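Local coordinates for protein serine repeat antigen 5 (Plasmodium falciparum, PDB 6X42) that is a papain-family pseudo-zymogen of the malaria parasite, probably without the usual cysteine protease activity, at residues Y60-I65 / F277-P282. Sequence-based numbering, arbitrary orientation.
Sequences YHLETI and FNVDLP
His61 and Ile65, one turn apart on helix 53-68, face Phe277 and Leu281 of the last strand and its exit, with CA atoms 7.8 Å apart at His61-Phe277 and 8.6 Å at Ile65-Leu281. The one hydrogen bond across the contact runs from Phe277 N to His61 NE2, 3.0 Å long and nearly straight at 168°. The donor lies almost in the imidazole plane. With chi1 at -176°, the imidazole swings away from its own backbone N and reaches the strand. His61 and Phe277 also form an offset edge-to-face pair, with the imidazole edge toward the phenyl face and ring centroids 5.3 Å apart. Leu62 CD2 meets the rim of the phenyl ring at Phe277 CD2, 3.9 Å away and near the ring plane. Farther along, Ile65 CG2 touches Val279 CG2 at 4.1 Å. Ile65 CD1 leans over one imidazole face, toward its rim. Helix 99-109 adds Leu103 to Phe277 and Phe102 to Leu62. Helix 53-68 is the central helix of the papain fold, and here it packs against the C-terminal strand of the sheet. The buried imidazole is gripped at both nitrogens, because ND1 bonds to Ser188 OG. Because NE2 accepts a hydrogen bond from a backbone N-H, the ring is probably neutral, with its own proton on ND1.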
ATOM      1  N   TYR A  60      -5.303   0.565   2.426  1.00 13.27           N
ATOM      2  CA  TYR A  60      -4.794   1.931   2.454  1.00 13.36           C
ATOM      3  C   TYR A  60      -4.777   2.539   1.054  1.00 13.38           C
ATOM      4  O   TYR A  60      -5.082   3.714   0.877  1.00 13.76           O
ATOM      5  CB  TYR A  60      -3.409   1.981   3.076  1.00 13.69           C
ATOM      6  CG  TYR A  60      -2.787   3.355   3.078  1.00 13.39           C
ATOM      7  CD1 TYR A  60      -3.114   4.306   4.052  1.00 14.46           C
ATOM      8  CD2 TYR A  60      -1.905   3.730   2.075  1.00 14.31           C
ATOM      9  CE1 TYR A  60      -2.521   5.560   4.061  1.00 16.13           C
ATOM     10  CE2 TYR A  60      -1.312   4.971   2.071  1.00 14.67           C
ATOM     11  CZ  TYR A  60      -1.619   5.891   3.056  1.00 15.32           C
ATOM     12  OH  TYR A  60      -0.979   7.114   3.022  1.00 18.10           O
ATOM     13  N   HIS A  61      -4.432   1.738   0.045  1.00 13.00           N
ATOM     14  CA  HIS A  61      -4.478   2.207  -1.337  1.00 13.05           C
ATOM     15  C   HIS A  61      -5.891   2.650  -1.720  1.00 13.73           C
ATOM     16  O   HIS A  61      -6.058   3.698  -2.345  1.00 14.80           O
ATOM     17  CB  HIS A  61      -3.909   1.106  -2.237  1.00 13.62           C
ATOM     18  CG  HIS A  61      -3.792   1.463  -3.691  1.00 13.51           C
ATOM     19  ND1 HIS A  61      -3.112   2.564  -4.157  1.00 13.94           N
ATOM     20  CD2 HIS A  61      -4.227   0.808  -4.792  1.00 14.11           C
ATOM     21  CE1 HIS A  61      -3.172   2.586  -5.482  1.00 14.30           C
ATOM     22  NE2 HIS A  61      -3.817   1.515  -5.894  1.00 14.45           N
ATOM     23  N   LEU A  62      -6.920   1.895  -1.320  1.00 14.20           N
ATOM     24  CA  LEU A  62      -8.292   2.349  -1.538  1.00 15.34           C
ATOM     25  C   LEU A  62      -8.620   3.587  -0.707  1.00 15.27           C
ATOM     26  O   LEU A  62      -9.348   4.474  -1.179  1.00 16.75           O
ATOM     27  CB  LEU A  62      -9.291   1.234  -1.240  1.00 16.15           C
ATOM     28  CG  LEU A  62      -9.397   0.080  -2.213  1.00 19.97           C
ATOM     29  CD1 LEU A  62     -10.540  -0.840  -1.784  1.00 21.41           C
ATOM     30  CD2 LEU A  62      -9.641   0.601  -3.634  1.00 21.29           C
ATOM     31  N   GLU A  63      -8.117   3.663   0.533  1.00 15.01           N
ATOM     32  CA  GLU A  63      -8.344   4.855   1.362  1.00 15.22           C
ATOM     33  C   GLU A  63      -7.740   6.112   0.716  1.00 16.23           C
ATOM     34  O   GLU A  63      -8.360   7.183   0.736  1.00 16.99           O
ATOM     35  CB  GLU A  63      -7.801   4.653   2.784  1.00 15.78           C
ATOM     36  CG  GLU A  63      -8.595   3.592   3.563  1.00 15.68           C
ATOM     37  CD  GLU A  63      -7.841   2.971   4.738  1.00 16.05           C
ATOM     38  OE1 GLU A  63      -6.665   3.349   4.979  1.00 16.27           O
ATOM     39  OE2 GLU A  63      -8.435   2.099   5.430  1.00 16.46           O
ATOM     40  N   THR A  64      -6.543   6.011   0.117  1.00 15.12           N
ATOM     41  CA  THR A  64      -5.979   7.208  -0.518  1.00 15.20           C
ATOM     42  C   THR A  64      -6.729   7.547  -1.797  1.00 16.22           C
ATOM     43  O   THR A  64      -6.912   8.725  -2.108  1.00 17.90           O
ATOM     44  CB  THR A  64      -4.458   7.133  -0.746  1.00 14.99           C
ATOM     45  OG1 THR A  64      -4.106   6.170  -1.754  1.00 14.94           O
ATOM     46  CG2 THR A  64      -3.706   6.795   0.540  1.00 15.33           C
ATOM     47  N   ILE A  65      -7.159   6.528  -2.554  1.00 16.56           N
ATOM     48  CA  ILE A  65      -7.973   6.795  -3.732  1.00 17.38           C
ATOM     49  C   ILE A  65      -9.241   7.534  -3.327  1.00 18.06           C
ATOM     50  O   ILE A  65      -9.643   8.505  -3.982  1.00 19.52           O
ATOM     51  CB  ILE A  65      -8.280   5.489  -4.492  1.00 17.13           C
ATOM     52  CG1 ILE A  65      -7.024   4.963  -5.195  1.00 16.61           C
ATOM     53  CG2 ILE A  65      -9.428   5.707  -5.462  1.00 19.30           C
ATOM     54  CD1 ILE A  65      -7.110   3.528  -5.682  1.00 17.47           C
ATOM     55  N   PHE A 277      -4.600  -0.473  -8.062  1.00 14.59           N
ATOM     56  CA  PHE A 277      -5.969  -0.902  -8.295  1.00 14.50           C
ATOM     57  C   PHE A 277      -6.627   0.013  -9.315  1.00 16.01           C
ATOM     58  O   PHE A 277      -6.482   1.242  -9.244  1.00 17.42           O
ATOM     59  CB  PHE A 277      -6.756  -0.886  -7.000  1.00 15.29           C
ATOM     60  CG  PHE A 277      -6.366  -1.962  -6.001  1.00 14.13           C
ATOM     61  CD1 PHE A 277      -5.670  -3.107  -6.368  1.00 15.36           C
ATOM     62  CD2 PHE A 277      -6.745  -1.830  -4.668  1.00 15.23           C
ATOM     63  CE1 PHE A 277      -5.359  -4.076  -5.421  1.00 15.58           C
ATOM     64  CE2 PHE A 277      -6.437  -2.813  -3.725  1.00 14.93           C
ATOM     65  CZ  PHE A 277      -5.760  -3.928  -4.108  1.00 15.74           C
ATOM     66  N   ASN A 278      -7.364  -0.586 -10.241  1.00 17.18           N
ATOM     67  CA  ASN A 278      -8.067   0.146 -11.293  1.00 18.26           C
ATOM     68  C   ASN A 278      -9.548   0.162 -10.936  1.00 19.44           C
ATOM     69  O   ASN A 278     -10.249  -0.836 -11.116  1.00 21.60           O
ATOM     70  CB  ASN A 278      -7.798  -0.538 -12.619  1.00 19.30           C
ATOM     71  CG  ASN A 278      -6.318  -0.643 -12.925  1.00 20.17           C
ATOM     72  OD1 ASN A 278      -5.576   0.323 -12.772  1.00 21.39           O
ATOM     73  ND2 ASN A 278      -5.877  -1.821 -13.332  1.00 20.95           N
ATOM     74  N   VAL A 279     -10.014   1.288 -10.397  1.00 21.67           N
ATOM     75  CA  VAL A 279     -11.383   1.391  -9.906  1.00 25.59           C
ATOM     76  C   VAL A 279     -12.068   2.633 -10.456  1.00 28.05           C
ATOM     77  O   VAL A 279     -11.431   3.637 -10.780  1.00 29.42           O
ATOM     78  CB  VAL A 279     -11.432   1.393  -8.367  1.00 29.27           C
ATOM     79  CG1 VAL A 279     -10.746   0.147  -7.811  1.00 28.89           C
ATOM     80  CG2 VAL A 279     -10.786   2.655  -7.839  1.00 31.73           C
ATOM     81  N   ASP A 280     -13.387   2.546 -10.580  1.00 29.86           N
ATOM     82  CA  ASP A 280     -14.228   3.698 -10.872  1.00 32.88           C
ATOM     83  C   ASP A 280     -14.910   4.096  -9.574  1.00 35.73           C
ATOM     84  O   ASP A 280     -15.497   3.250  -8.888  1.00 36.29           O
ATOM     85  CB  ASP A 280     -15.278   3.380 -11.943  1.00 34.69           C
ATOM     86  CG  ASP A 280     -16.258   4.537 -12.178  1.00 36.30           C
ATOM     87  N   LEU A 281     -14.782   5.351  -9.217  1.00 37.07           N
ATOM     88  CA  LEU A 281     -15.391   5.862  -8.005  1.00 40.27           C
ATOM     89  C   LEU A 281     -15.774   7.306  -8.283  1.00 42.96           C
ATOM     90  O   LEU A 281     -14.895   8.122  -8.584  1.00 43.57           O
ATOM     91  CB  LEU A 281     -14.396   5.779  -6.847  1.00 41.53           C
ATOM     92  CG  LEU A 281     -14.917   6.308  -5.509  1.00 42.53           C
ATOM     93  CD1 LEU A 281     -16.050   5.432  -4.979  1.00 43.59           C
ATOM     94  CD2 LEU A 281     -13.784   6.403  -4.490  1.00 41.16           C
ATOM     95  N   PRO A 282     -17.057   7.666  -8.215  1.00 46.36           N
ATOM     96  CA  PRO A 282     -17.434   9.060  -8.479  1.00 46.35           C
ATOM     97  C   PRO A 282     -16.801  10.011  -7.474  1.00 45.55           C
ATOM     98  O   PRO A 282     -16.562   9.657  -6.315  1.00 45.58           O
ATOM     99  CB  PRO A 282     -18.966   9.062  -8.363  1.00 47.27           C
ATOM    100  CG  PRO A 282     -19.351   7.760  -7.737  1.00 48.56           C
ATOM    101  CD  PRO A 282     -18.210   6.810  -7.872  1.00 48.04           C
TER